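Local coordinates for hypothetical protein lpg0944 (Legionella pneumophila subsp. pneumophila str. Philadelphia 1, PDB 4RXV), which is of unknown function, though its N-terminal part, the piece in this model, belongs to the RavJ peptidase family of papain-like clan CA and is probably a cysteine-protease-like domain, at residues V203-S207 and A208-S212; P71-A74 and Q75-I78; V162-I165 and G166-I169; L114-P117 and Q118-T121. All blocks are in the same frame, centred on the assembly; numbering follows the deposited sequence.

Contact 1: residues V203-S207 and A208-S212; sequences VNYQS and ALDES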
ATOM      1  N   VAL A 203       5.864  -8.836  11.083  1.00  9.39           N
ATOM      2  CA  VAL A 203       5.340  -9.397   9.849  1.00  9.23           C
ATOM      3  C   VAL A 203       3.970  -9.991  10.068  1.00  9.26           C
ATOM      4  O   VAL A 203       3.842 -11.071  10.660  1.00 11.17           O
ATOM      5  CB  VAL A 203       6.289 -10.439   9.236  1.00 10.50           C
ATOM      6  CG1 VAL A 203       5.756 -10.883   7.887  1.00 10.98           C
ATOM      7  CG2 VAL A 203       7.688  -9.859   9.082  1.00 11.03           C
ATOM      8  N   ASN A 204       2.937  -9.308   9.589  1.00  8.70           N
ATOM      9  CA  ASN A 204       1.567  -9.701   9.863  1.00 10.42           C
ATOM     10  C   ASN A 204       0.966 -10.661   8.853  1.00 10.05           C
ATOM     11  O   ASN A 204      -0.001 -11.334   9.158  1.00 12.75           O
ATOM     12  CB  ASN A 204       0.682  -8.485  10.038  1.00 12.28           C
ATOM     13  CG  ASN A 204       1.020  -7.732  11.307  1.00 15.57           C
ATOM     14  OD1 ASN A 204       1.292  -6.535  11.279  1.00 18.13           O
ATOM     15  ND2 ASN A 204       1.052  -8.443  12.414  1.00 16.48           N
ATOM     16  N   TYR A 205       1.523 -10.714   7.654  1.00  8.39           N
ATOM     17  CA  TYR A 205       1.030 -11.617   6.621  1.00  8.07           C
ATOM     18  C   TYR A 205       2.184 -12.016   5.729  1.00  7.94           C
ATOM     19  O   TYR A 205       2.974 -11.164   5.326  1.00  7.99           O
ATOM     20  CB  TYR A 205      -0.073 -10.948   5.780  1.00  8.61           C
ATOM     21  CG  TYR A 205      -0.486 -11.761   4.554  1.00  8.26           C
ATOM     22  CD1 TYR A 205      -1.314 -12.858   4.694  1.00  8.80           C
ATOM     23  CD2 TYR A 205      -0.022 -11.450   3.290  1.00  8.33           C
ATOM     24  CE1 TYR A 205      -1.693 -13.608   3.588  1.00  9.06           C
ATOM     25  CE2 TYR A 205      -0.403 -12.193   2.171  1.00  8.49           C
ATOM     26  CZ  TYR A 205      -1.224 -13.269   2.328  1.00  8.65           C
ATOM     27  OH  TYR A 205      -1.575 -13.994   1.214  1.00  9.25           O
ATOM     28  N   GLN A 206       2.245 -13.302   5.403  1.00  8.29           N
ATOM     29  CA  GLN A 206       3.165 -13.833   4.394  1.00  8.36           C
ATOM     30  C   GLN A 206       2.382 -14.732   3.453  1.00  8.75           C
ATOM     31  O   GLN A 206       1.845 -15.767   3.871  1.00  8.93           O
ATOM     32  CB  GLN A 206       4.316 -14.631   5.022  1.00  9.08           C
ATOM     33  CG  GLN A 206       5.151 -13.805   5.958  1.00 10.04           C
ATOM     34  CD  GLN A 206       6.461 -14.463   6.405  1.00 10.33           C
ATOM     35  OE1 GLN A 206       7.300 -14.842   5.593  1.00 12.66           O
ATOM     36  NE2 GLN A 206       6.654 -14.571   7.706  1.00 10.77           N
ATOM     37  N   SER A 207       2.322 -14.386   2.170  1.00  8.41           N
ATOM     38  CA  SER A 207       1.617 -15.225   1.208  1.00  8.34           C
ATOM     39  C   SER A 207       2.214 -16.625   1.147  1.00  8.78           C
ATOM     40  O   SER A 207       1.511 -17.588   0.847  1.00  9.49           O
ATOM     41  CB  SER A 207       1.587 -14.589  -0.178  1.00  9.35           C
ATOM     42  OG  SER A 207       2.876 -14.507  -0.771  1.00  9.40           O
ATOM     43  N   ALA A 208       3.506 -16.745   1.439  1.00  9.36           N
ATOM     44  CA  ALA A 208       4.178 -18.039   1.467  1.00 11.68           C
ATOM     45  C   ALA A 208       3.600 -18.989   2.514  1.00 11.73           C
ATOM     46  O   ALA A 208       3.813 -20.195   2.420  1.00 14.61           O
ATOM     47  CB  ALA A 208       5.661 -17.824   1.732  1.00 12.81           C
ATOM     48  N   LEU A 209       2.916 -18.458   3.524  1.00 10.04           N
ATOM     49  CA  LEU A 209       2.293 -19.231   4.596  1.00 10.57           C
ATOM     50  C   LEU A 209       0.782 -19.342   4.437  1.00 11.42           C
ATOM     51  O   LEU A 209       0.130 -19.937   5.282  1.00 13.28           O
ATOM     52  CB  LEU A 209       2.609 -18.604   5.962  1.00 11.61           C
ATOM     53  CG  LEU A 209       4.099 -18.545   6.285  1.00 15.54           C
ATOM     54  CD1 LEU A 209       4.323 -17.841   7.602  1.00 15.90           C
ATOM     55  CD2 LEU A 209       4.711 -19.932   6.314  1.00 20.64           C
ATOM     56  N   ASP A 210       0.226 -18.810   3.364  1.00  9.94           N
ATOM     57  CA  ASP A 210      -1.210 -18.724   3.161  1.00  9.93           C
ATOM     58  C   ASP A 210      -1.675 -19.908   2.309  1.00  9.51           C
ATOM     59  O   ASP A 210      -1.437 -19.947   1.098  1.00 10.22           O
ATOM     60  CB  ASP A 210      -1.491 -17.392   2.451  1.00 10.08           C
ATOM     61  CG  ASP A 210      -2.949 -17.154   2.148  1.00  9.77           C
ATOM     62  OD1 ASP A 210      -3.792 -18.032   2.461  1.00 10.29           O
ATOM     63  OD2 ASP A 210      -3.255 -16.060   1.595  1.00  9.81           O
ATOM     64  N   GLU A 211      -2.355 -20.871   2.923  1.00  9.38           N
ATOM     65  CA  GLU A 211      -2.795 -22.058   2.200  1.00 10.17           C
ATOM     66  C   GLU A 211      -3.835 -21.775   1.124  1.00 10.56           C
ATOM     67  O   GLU A 211      -4.010 -22.586   0.223  1.00 14.36           O
ATOM     68  CB  GLU A 211      -3.341 -23.096   3.185  1.00 12.50           C
ATOM     69  CG  GLU A 211      -2.254 -23.685   4.081  1.00 13.62           C
ATOM     70  CD  GLU A 211      -2.757 -24.718   5.056  1.00 15.48           C
ATOM     71  OE1 GLU A 211      -3.979 -24.741   5.350  1.00 17.10           O
ATOM     72  OE2 GLU A 211      -1.913 -25.515   5.541  1.00 16.67           O
ATOM     73  N   SER A 212      -4.491 -20.619   1.202  1.00  9.48           N
ATOM     74  CA  SER A 212      -5.502 -20.220   0.237  1.00  9.40           C
ATOM     75  C   SER A 212      -4.917 -19.570  -0.998  1.00  9.71           C
ATOM     76  O   SER A 212      -5.658 -19.291  -1.940  1.00 10.43           O
ATOM     77  CB  SER A 212      -6.525 -19.276   0.886  1.00 10.16           C
ATOM     78  OG  SER A 212      -6.037 -17.946   1.022  1.00 10.39           O
TER
HETATM   79  O   HOH W   1       1.032 -20.501  -0.165  1.00 18.29           O

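Contact 2: residues P71-A74 and Q75-I78; sequences PKSA and QEYI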
ATOM      1  N   PRO A  71      -5.747  -8.500   7.624  1.00 16.44           N
ATOM      2  CA  PRO A  71      -6.193  -9.537   6.696  1.00 13.52           C
ATOM      3  C   PRO A  71      -5.185 -10.681   6.652  1.00 14.11           C
ATOM      4  O   PRO A  71      -3.973 -10.486   6.688  1.00 15.35           O
ATOM      5  CB  PRO A  71      -6.275  -8.795   5.350  1.00 11.91           C
ATOM      6  CG  PRO A  71      -6.262  -7.318   5.712  1.00 13.46           C
ATOM      7  CD  PRO A  71      -5.404  -7.251   6.923  1.00 13.99           C
ATOM      8  N   LYS A  72      -5.698 -11.892   6.582  1.00 14.85           N
ATOM      9  CA  LYS A  72      -4.822 -13.046   6.684  1.00 16.17           C
ATOM     10  C   LYS A  72      -4.894 -13.943   5.464  1.00 12.65           C
ATOM     11  O   LYS A  72      -4.325 -15.012   5.500  1.00 13.62           O
ATOM     12  CB  LYS A  72      -5.082 -13.840   7.974  1.00 20.26           C
ATOM     13  CG  LYS A  72      -4.843 -13.002   9.233  1.00 27.61           C
ATOM     14  CD  LYS A  72      -5.009 -13.784  10.520  1.00 41.09           C
ATOM     15  CE  LYS A  72      -4.905 -12.867  11.737  1.00 50.85           C
ATOM     16  NZ  LYS A  72      -3.493 -12.557  12.100  1.00 53.53           N
ATOM     17  N   SER A  73      -5.555 -13.483   4.388  1.00 10.74           N
ATOM     18  CA  SER A  73      -5.686 -14.254   3.158  1.00 10.20           C
ATOM     19  C   SER A  73      -5.499 -13.363   1.945  1.00  9.85           C
ATOM     20  O   SER A  73      -5.854 -12.181   1.966  1.00 10.46           O
ATOM     21  CB  SER A  73      -7.074 -14.919   3.077  1.00 11.63           C
ATOM     22  OG  SER A  73      -8.081 -13.984   2.745  1.00 11.80           O
ATOM     23  N   ALA A  74      -4.988 -13.946   0.871  1.00  9.23           N
ATOM     24  CA  ALA A  74      -4.773 -13.202  -0.355  1.00  9.40           C
ATOM     25  C   ALA A  74      -6.050 -12.575  -0.899  1.00  9.06           C
ATOM     26  O   ALA A  74      -6.038 -11.426  -1.324  1.00  9.52           O
ATOM     27  CB  ALA A  74      -4.103 -14.091  -1.404  1.00 10.25           C
ATOM     28  N   GLN A  75      -7.155 -13.317  -0.868  1.00  8.87           N
ATOM     29  CA  GLN A  75      -8.396 -12.800  -1.423  1.00  9.18           C
ATOM     30  C   GLN A  75      -8.857 -11.534  -0.674  1.00  8.83           C
ATOM     31  O   GLN A  75      -9.451 -10.632  -1.281  1.00  9.45           O
ATOM     32  CB  GLN A  75      -9.502 -13.865  -1.435  1.00  9.38           C
ATOM     33  CG  GLN A  75     -10.771 -13.406  -2.128  1.00 10.49           C
ATOM     34  CD  GLN A  75     -10.568 -13.156  -3.623  1.00 11.38           C
ATOM     35  OE1 GLN A  75      -9.750 -13.792  -4.252  1.00 13.57           O
ATOM     36  NE2 GLN A  75     -11.327 -12.225  -4.185  1.00 13.05           N
ATOM     37  N   GLU A  76      -8.618 -11.454   0.636  1.00  8.88           N
ATOM     38  CA  GLU A  76      -8.987 -10.240   1.366  1.00  8.71           C
ATOM     39  C   GLU A  76      -8.244  -9.010   0.857  1.00  8.54           C
ATOM     40  O   GLU A  76      -8.819  -7.937   0.782  1.00  8.81           O
ATOM     41  CB  GLU A  76      -8.733 -10.403   2.849  1.00  9.20           C
ATOM     42  CG  GLU A  76      -9.730 -11.294   3.553  1.00 10.03           C
ATOM     43  CD  GLU A  76      -9.223 -11.606   4.921  1.00 11.08           C
ATOM     44  OE1 GLU A  76      -9.519 -10.823   5.846  1.00 12.06           O
ATOM     45  OE2 GLU A  76      -8.507 -12.618   5.070  1.00 13.15           O
ATOM     46  N   TYR A  77      -6.973  -9.169   0.523  1.00  8.21           N
ATOM     47  CA  TYR A  77      -6.208  -8.043  -0.011  1.00  8.08           C
ATOM     48  C   TYR A  77      -6.724  -7.633  -1.389  1.00  8.02           C
ATOM     49  O   TYR A  77      -6.842  -6.442  -1.677  1.00  8.40           O
ATOM     50  CB  TYR A  77      -4.727  -8.373  -0.057  1.00  8.20           C
ATOM     51  CG  TYR A  77      -4.112  -8.478   1.318  1.00  8.07           C
ATOM     52  CD1 TYR A  77      -3.871  -7.340   2.071  1.00  8.49           C
ATOM     53  CD2 TYR A  77      -3.792  -9.705   1.875  1.00  8.95           C
ATOM     54  CE1 TYR A  77      -3.336  -7.407   3.340  1.00  9.12           C
ATOM     55  CE2 TYR A  77      -3.250  -9.793   3.155  1.00  9.49           C
ATOM     56  CZ  TYR A  77      -3.024  -8.632   3.879  1.00  9.24           C
ATOM     57  OH  TYR A  77      -2.510  -8.643   5.155  1.00 11.93           O
ATOM     58  N   ILE A  78      -7.046  -8.607  -2.230  1.00  8.19           N
ATOM     59  CA  ILE A  78      -7.608  -8.308  -3.544  1.00  8.82           C
ATOM     60  C   ILE A  78      -8.944  -7.562  -3.394  1.00  8.64           C
ATOM     61  O   ILE A  78      -9.189  -6.547  -4.063  1.00  9.15           O
ATOM     62  CB  ILE A  78      -7.722  -9.593  -4.378  1.00  9.62           C
ATOM     63  CG1 ILE A  78      -6.307 -10.161  -4.633  1.00 10.60           C
ATOM     64  CG2 ILE A  78      -8.482  -9.345  -5.665  1.00 10.54           C
ATOM     65  CD1 ILE A  78      -6.282 -11.470  -5.412  1.00 11.80           C
TER

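Contact 3: residues V162-I165 and G166-I169; sequences VFPI and GTLI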
ATOM      1  N   VAL A 162      17.739  -9.685   8.775  1.00 16.40           N
ATOM      2  CA  VAL A 162      16.860 -10.770   8.320  1.00 16.08           C
ATOM      3  C   VAL A 162      15.917 -10.281   7.200  1.00 15.69           C
ATOM      4  O   VAL A 162      14.844 -10.832   6.989  1.00 17.63           O
ATOM      5  CB  VAL A 162      16.096 -11.442   9.515  1.00 16.52           C
ATOM      6  CG1 VAL A 162      17.086 -12.140  10.452  1.00 17.05           C
ATOM      7  CG2 VAL A 162      15.264 -10.455  10.299  1.00 16.31           C
ATOM      8  N   PHE A 163      16.359  -9.259   6.460  1.00 15.12           N
ATOM      9  CA  PHE A 163      15.614  -8.684   5.322  1.00 14.10           C
ATOM     10  C   PHE A 163      16.272  -9.201   4.030  1.00 13.36           C
ATOM     11  O   PHE A 163      17.413  -8.849   3.740  1.00 14.84           O
ATOM     12  CB  PHE A 163      15.722  -7.171   5.411  1.00 14.60           C
ATOM     13  CG  PHE A 163      14.737  -6.393   4.573  1.00 13.25           C
ATOM     14  CD1 PHE A 163      13.401  -6.347   4.891  1.00 13.03           C
ATOM     15  CD2 PHE A 163      15.183  -5.605   3.529  1.00 13.58           C
ATOM     16  CE1 PHE A 163      12.527  -5.574   4.151  1.00 13.02           C
ATOM     17  CE2 PHE A 163      14.299  -4.814   2.797  1.00 13.73           C
ATOM     18  CZ  PHE A 163      12.993  -4.790   3.119  1.00 13.11           C
ATOM     19  N   PRO A 164      15.569 -10.044   3.251  1.00 13.72           N
ATOM     20  CA  PRO A 164      16.245 -10.723   2.140  1.00 15.27           C
ATOM     21  C   PRO A 164      16.787  -9.798   1.067  1.00 14.97           C
ATOM     22  O   PRO A 164      16.168  -8.767   0.780  1.00 14.51           O
ATOM     23  CB  PRO A 164      15.139 -11.592   1.544  1.00 17.14           C
ATOM     24  CG  PRO A 164      14.226 -11.844   2.675  1.00 16.03           C
ATOM     25  CD  PRO A 164      14.219 -10.584   3.468  1.00 14.41           C
ATOM     26  N   ILE A 165      17.904 -10.209   0.468  1.00 16.17           N
ATOM     27  CA  ILE A 165      18.436  -9.570  -0.725  1.00 16.81           C
ATOM     28  C   ILE A 165      17.354  -9.574  -1.781  1.00 15.00           C
ATOM     29  O   ILE A 165      16.713 -10.592  -2.016  1.00 17.34           O
ATOM     30  CB  ILE A 165      19.679 -10.339  -1.294  1.00 20.95           C
ATOM     31  CG1 ILE A 165      20.848 -10.283  -0.318  1.00 22.48           C
ATOM     32  CG2 ILE A 165      20.117  -9.771  -2.646  1.00 23.02           C
ATOM     33  CD1 ILE A 165      22.004 -11.210  -0.680  1.00 25.48           C
ATOM     34  N   GLY A 166      17.133  -8.435  -2.416  1.00 14.50           N
ATOM     35  CA  GLY A 166      16.177  -8.370  -3.499  1.00 12.24           C
ATOM     36  C   GLY A 166      14.769  -7.994  -3.060  1.00 10.54           C
ATOM     37  O   GLY A 166      13.873  -7.900  -3.884  1.00 10.40           O
ATOM     38  N   THR A 167      14.559  -7.746  -1.777  1.00  9.76           N
ATOM     39  CA  THR A 167      13.244  -7.315  -1.312  1.00  8.96           C
ATOM     40  C   THR A 167      12.915  -5.934  -1.869  1.00  8.53           C
ATOM     41  O   THR A 167      13.754  -5.045  -1.900  1.00  9.69           O
ATOM     42  CB  THR A 167      13.175  -7.300   0.206  1.00 10.13           C
ATOM     43  OG1 THR A 167      13.427  -8.618   0.687  1.00 11.78           O
ATOM     44  CG2 THR A 167      11.802  -6.854   0.686  1.00 10.94           C
ATOM     45  N   LEU A 168      11.680  -5.778  -2.331  1.00  7.92           N
ATOM     46  CA  LEU A 168      11.158  -4.491  -2.776  1.00  8.16           C
ATOM     47  C   LEU A 168      10.033  -4.008  -1.861  1.00  7.63           C
ATOM     48  O   LEU A 168       9.192  -4.779  -1.415  1.00  8.90           O
ATOM     49  CB  LEU A 168      10.622  -4.583  -4.194  1.00  9.47           C
ATOM     50  CG  LEU A 168      11.651  -4.996  -5.242  1.00 11.73           C
ATOM     51  CD1 LEU A 168      10.973  -5.311  -6.565  1.00 13.65           C
ATOM     52  CD2 LEU A 168      12.697  -3.901  -5.452  1.00 12.99           C
ATOM     53  N   ILE A 169      10.063  -2.720  -1.564  1.00  7.11           N
ATOM     54  CA  ILE A 169       9.099  -2.075  -0.694  1.00  7.27           C
ATOM     55  C   ILE A 169       7.991  -1.446  -1.538  1.00  6.90           C
ATOM     56  O   ILE A 169       8.271  -0.850  -2.597  1.00  7.51           O
ATOM     57  CB  ILE A 169       9.829  -1.010   0.166  1.00  7.77           C
ATOM     58  CG1 ILE A 169      10.734  -1.723   1.183  1.00 10.38           C
ATOM     59  CG2 ILE A 169       8.886  -0.050   0.862  1.00  9.30           C
ATOM     60  CD1 ILE A 169      11.919  -0.898   1.592  1.00 12.26           C
TER

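Contact 4: residues L114-P117 and Q118-T121; sequences LDDP and QIRT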
ATOM      1  N   LEU A 114      -0.853  -9.354  -5.467  1.00  8.58           N
ATOM      2  CA  LEU A 114      -1.332 -10.725  -5.353  1.00  9.13           C
ATOM      3  C   LEU A 114      -2.193 -11.111  -6.547  1.00  9.91           C
ATOM      4  O   LEU A 114      -2.359 -12.286  -6.837  1.00 10.68           O
ATOM      5  CB  LEU A 114      -2.078 -10.928  -4.019  1.00  9.60           C
ATOM      6  CG  LEU A 114      -1.151 -11.021  -2.799  1.00 10.11           C
ATOM      7  CD1 LEU A 114      -1.883 -10.749  -1.516  1.00 11.46           C
ATOM      8  CD2 LEU A 114      -0.466 -12.367  -2.735  1.00 11.66           C
ATOM      9  N   ASP A 115      -2.794 -10.129  -7.207  1.00 10.20           N
ATOM     10  CA  ASP A 115      -3.677 -10.371  -8.336  1.00 10.58           C
ATOM     11  C   ASP A 115      -2.914 -10.566  -9.636  1.00 12.18           C
ATOM     12  O   ASP A 115      -3.530 -10.865 -10.634  1.00 14.73           O
ATOM     13  CB  ASP A 115      -4.641  -9.195  -8.494  1.00 11.77           C
ATOM     14  CG  ASP A 115      -5.762  -9.498  -9.445  1.00 11.49           C
ATOM     15  OD1 ASP A 115      -6.471 -10.491  -9.212  1.00 11.42           O
ATOM     16  OD2 ASP A 115      -5.922  -8.742 -10.425  1.00 13.41           O
ATOM     17  N   ASP A 116      -1.598 -10.378  -9.623  1.00 12.59           N
ATOM     18  CA  ASP A 116      -0.782 -10.446 -10.833  1.00 14.54           C
ATOM     19  C   ASP A 116      -0.111 -11.812 -10.983  1.00 13.10           C
ATOM     20  O   ASP A 116       0.670 -12.227 -10.143  1.00 11.58           O
ATOM     21  CB  ASP A 116       0.280  -9.347 -10.779  1.00 18.31           C
ATOM     22  CG  ASP A 116       1.056  -9.212 -12.067  1.00 24.37           C
ATOM     23  OD1 ASP A 116       1.756 -10.174 -12.440  1.00 25.94           O
ATOM     24  OD2 ASP A 116       0.987  -8.133 -12.701  1.00 26.75           O
ATOM     25  N   PRO A 117      -0.373 -12.511 -12.092  1.00 17.14           N
ATOM     26  CA  PRO A 117       0.175 -13.869 -12.214  1.00 17.99           C
ATOM     27  C   PRO A 117       1.690 -13.938 -12.375  1.00 17.42           C
ATOM     28  O   PRO A 117       2.311 -14.899 -11.940  1.00 19.21           O
ATOM     29  CB  PRO A 117      -0.519 -14.416 -13.470  1.00 20.82           C
ATOM     30  CG  PRO A 117      -0.899 -13.210 -14.236  1.00 22.32           C
ATOM     31  CD  PRO A 117      -1.217 -12.150 -13.241  1.00 20.31           C
ATOM     32  N   GLN A 118       2.289 -12.910 -12.954  0.61 15.97           N
ATOM     33  CA  GLN A 118       3.737 -12.926 -13.147  0.61 15.40           C
ATOM     34  C   GLN A 118       4.464 -12.558 -11.851  0.61 12.13           C
ATOM     35  O   GLN A 118       5.596 -12.953 -11.624  0.61 12.93           O
ATOM     36  CB  GLN A 118       4.139 -11.990 -14.278  0.61 18.84           C
ATOM     37  CG  GLN A 118       3.596 -12.424 -15.625  0.61 23.22           C
ATOM     38  CD  GLN A 118       3.914 -11.430 -16.721  0.61 30.61           C
ATOM     39  OE1 GLN A 118       4.257 -10.280 -16.450  0.61 33.46           O
ATOM     40  NE2 GLN A 118       3.807 -11.872 -17.964  0.61 31.40           N
ATOM     41  N   ILE A 119       3.795 -11.809 -10.982  1.00 12.49           N
ATOM     42  CA  ILE A 119       4.325 -11.588  -9.641  1.00 13.50           C
ATOM     43  C   ILE A 119       4.292 -12.905  -8.855  1.00 12.92           C
ATOM     44  O   ILE A 119       5.234 -13.215  -8.146  1.00 13.62           O
ATOM     45  CB  ILE A 119       3.588 -10.487  -8.915  1.00 15.31           C
ATOM     46  CG1 ILE A 119       3.799  -9.185  -9.685  1.00 20.48           C
ATOM     47  CG2 ILE A 119       4.059 -10.408  -7.434  1.00 16.93           C
ATOM     48  CD1 ILE A 119       4.483  -8.111  -8.900  1.00 30.41           C
ATOM     49  N   ARG A 120       3.215 -13.666  -9.003  1.00 13.62           N
ATOM     50  CA  ARG A 120       3.060 -14.931  -8.256  1.00 17.16           C
ATOM     51  C   ARG A 120       4.261 -15.857  -8.405  1.00 16.27           C
ATOM     52  O   ARG A 120       4.610 -16.591  -7.488  1.00 20.37           O
ATOM     53  CB  ARG A 120       1.856 -15.754  -8.748  1.00 20.09           C
ATOM     54  CG  ARG A 120       0.505 -15.255  -8.403  1.00 23.25           C
ATOM     55  CD  ARG A 120       0.091 -15.566  -6.961  1.00 16.63           C
ATOM     56  NE  ARG A 120      -1.216 -14.967  -6.752  1.00 13.13           N
ATOM     57  CZ  ARG A 120      -2.364 -15.619  -6.717  1.00 12.82           C
ATOM     58  NH1 ARG A 120      -2.424 -16.934  -6.790  1.00 13.44           N
ATOM     59  NH2 ARG A 120      -3.467 -14.931  -6.575  1.00 12.36           N
ATOM     60  N   THR A 121       4.866 -15.890  -9.587  1.00 14.56           N
ATOM     61  CA  THR A 121       5.937 -16.860  -9.808  1.00 17.60           C
ATOM     62  C   THR A 121       7.339 -16.322  -9.528  1.00 15.59           C
ATOM     63  O   THR A 121       8.306 -17.076  -9.525  1.00 18.00           O
ATOM     64  CB  THR A 121       5.900 -17.408 -11.237  1.00 21.92           C
ATOM     65  OG1 THR A 121       6.145 -16.341 -12.150  1.00 21.90           O
ATOM     66  CG2 THR A 121       4.554 -18.028 -11.549  1.00 23.38           C
TER

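Contact 1: residues V203-S207 and A208-S212
Tyr205 reaches past the end of its strand to Asp210, its hydroxyl donating a hydrogen bond to OD2 at 2.7 Å between Tyr205 OH and Asp210 OD2. The carboxylate oxygen lies at the ring edge, near the ring plane, and uses the lone pair pointing away from OD1; ring and carboxylate planes stand 77° apart. OD2 also accepts from Ala74 N, so it has two donors. The other oxygen, OD1, is met from above the carboxylate plane by Ser212 N (3.0 Å from Asp210 OD1) and on its syn side by the Ser212 hydroxyl. All four bonds probably favour the charged carboxylate.

Leu209 N donates to Gln206 O at 2.9 Å, and Asp210 N to Ser207 O at 3.1 Å. A water bridges the turn, donating to Ser207 O and Asp210 O. Gln206 and Leu209 lie side by side, CD1 of Leu209 near CB and NE2 of Gln206, while Gln206 OE1 takes Leu151 N. Ser207 OG bonds with Val125 N of the adjacent strand. Strand 202-206, an outermost strand of the four-stranded antiparallel sheet, thus runs into a 3-10 turn followed by an Asx turn at Asp210.

Contact 2: residues P71-A74 and Q75-I78
Two torsions set up this helix start: Glu76 carries CG opposite its carbonyl carbon (chi1 -74°) and runs on extended, which sends its carboxylate back past the first turn to Ser73, while the Tyr77 ring leaves its backbone in the same sense (chi1 -69°) and swings back toward Pro71. At Ser73 the hydroxyl donates a hydrogen bond to the carboxylate, 2.7 Å from Ser73 OG to Glu76 OE2, on the lone pair turned away from OE1. Glu76 OE2 also accepts from Lys72 N at 3.3 Å, this donor arriving from above the carboxylate plane. In return, Glu76 N makes a weak bond to Ser73 OG at 3.3 Å, and another weak one to Ser73 O. Serine and glutamate therefore hold one another, and the negative carboxylate sits at the helix N-terminus, where the dipole would probably favour it.

Tyr77 packs on the other side of the turn. CB of Pro71 lies over one ring face, 3.9 Å from the centroid and offset toward the rim, a CH-pi contact in which the two side chains cross at about a right angle. Ala74 CA is at the ring edge. The helix proper is under way with Ile78 N to Ala74 O, 3.1 Å long. Around it, Leu114 and Ala110 of helix 105-114 pack against Tyr77, and Gln75 reaches Gln220. Ser73 is the N-cap of helix 74-84, its hydroxyl paired with the carboxylate of the residue three further on.

Contact 3: residues V162-I165 and G166-I169
Phe163 lays one face of its ring against Thr167, four residues on. The ring carbon CZ comes within 3.4 Å of Thr167 CG2, while Thr167 CB sits over the face, 4.1 Å from the centroid and offset toward the rim, in a CH-pi contact. At the ring edge, near its plane, Ile169 CG1 lies 4.3 Å from Phe163 CZ. Beyond the two segments the ring meets Phe199 edge-to-face and packs on Leu143 of strand 136-146.

Pro164 follows and supplies the acceptor. Its carbonyl oxygen accepts two hydrogen bonds from Thr167, both from the same face of the carbonyl plane: Thr167 OG1 donates to Pro164 O at 2.7 Å, and Thr167 N donates to it at 3.2 Å with an N-H...O angle of 151°. Thr167 manages both roles because OG1 lies opposite the carbonyl carbon (chi1 -60°), facing Pro164, which sends CG2 over to the ring. The main-chain bond closes a type II beta turn from Pro164 to Thr167 that leads into strand 168-170, an outermost strand of the four-stranded antiparallel sheet.

Ile165 and Gly166 fill the turn's corners; Gly166 has a positive phi of 92°, a conformation that glycine takes easily.

Contact 4: residues L114-P117 and Q118-T121
Gln118 N is the first donor to reach Asp116, 2.8 Å from Asp116 OD1 but bent and weak, with an N-H...O angle of 127°; Gln118 CB also passes close to that oxygen.

Ile119 N makes the straighter bond to the same atom, 3.0 Å from Asp116 OD1, arriving from above the carboxylate plane. Asp116 has CG opposite its own backbone N (chi1 -172°), a setting that swings the carboxylate over these first amides as an N-cap. The Asp116 and Ile119 side chains cross at about a right angle, and Ile119 CG1 packs 3.6 Å from Asp116 CG.

Arg120 is held at both ends. Its backbone N bonds to Asp116 O at 3.1 Å. Bent at chi2 (-78°), the side chain folds back to the end of helix 105-114, where it grips one atom side-on: Arg120 NE and NH2 each lie 2.9 Å from Leu114 O, which stays near the guanidinium plane. NH2 also donates to Thr216 O, tying in the loop that comes after strand 202-206. Thr121 brings CG2 near Pro117 O.

The chemistry bears on two helix ends. The carboxylate would probably ease the partial positive charge at the start of the short, weakly bonded helix 117-122, and the cation of Arg120 the partial negative charge at the end of helix 105-114.

How the contacts relate
Contacts 1, 2 and 4 form a touching cluster, whereas contact 3 stands apart: it lies at one edge strand of the four-stranded sheet and contact 1 at the other. Leu114 of contact 4 packs on Ala74 and Tyr77 of contact 2 and on Tyr205 and Ser207 of contact 1, and Ala74 N reaches Asp210 OD2. These five packed residues are the buried part of the cluster, while Pro117, Gln118, Ala208 and Leu209 are exposed. Contacts 2 and 4 both begin helices with an acidic residue or hydroxyl, but only contact 4 adds an arginine. Contact 1 uses a carboxylate after a strand; contact 3 has no charged side chain, relying on threonine and aromatic packing.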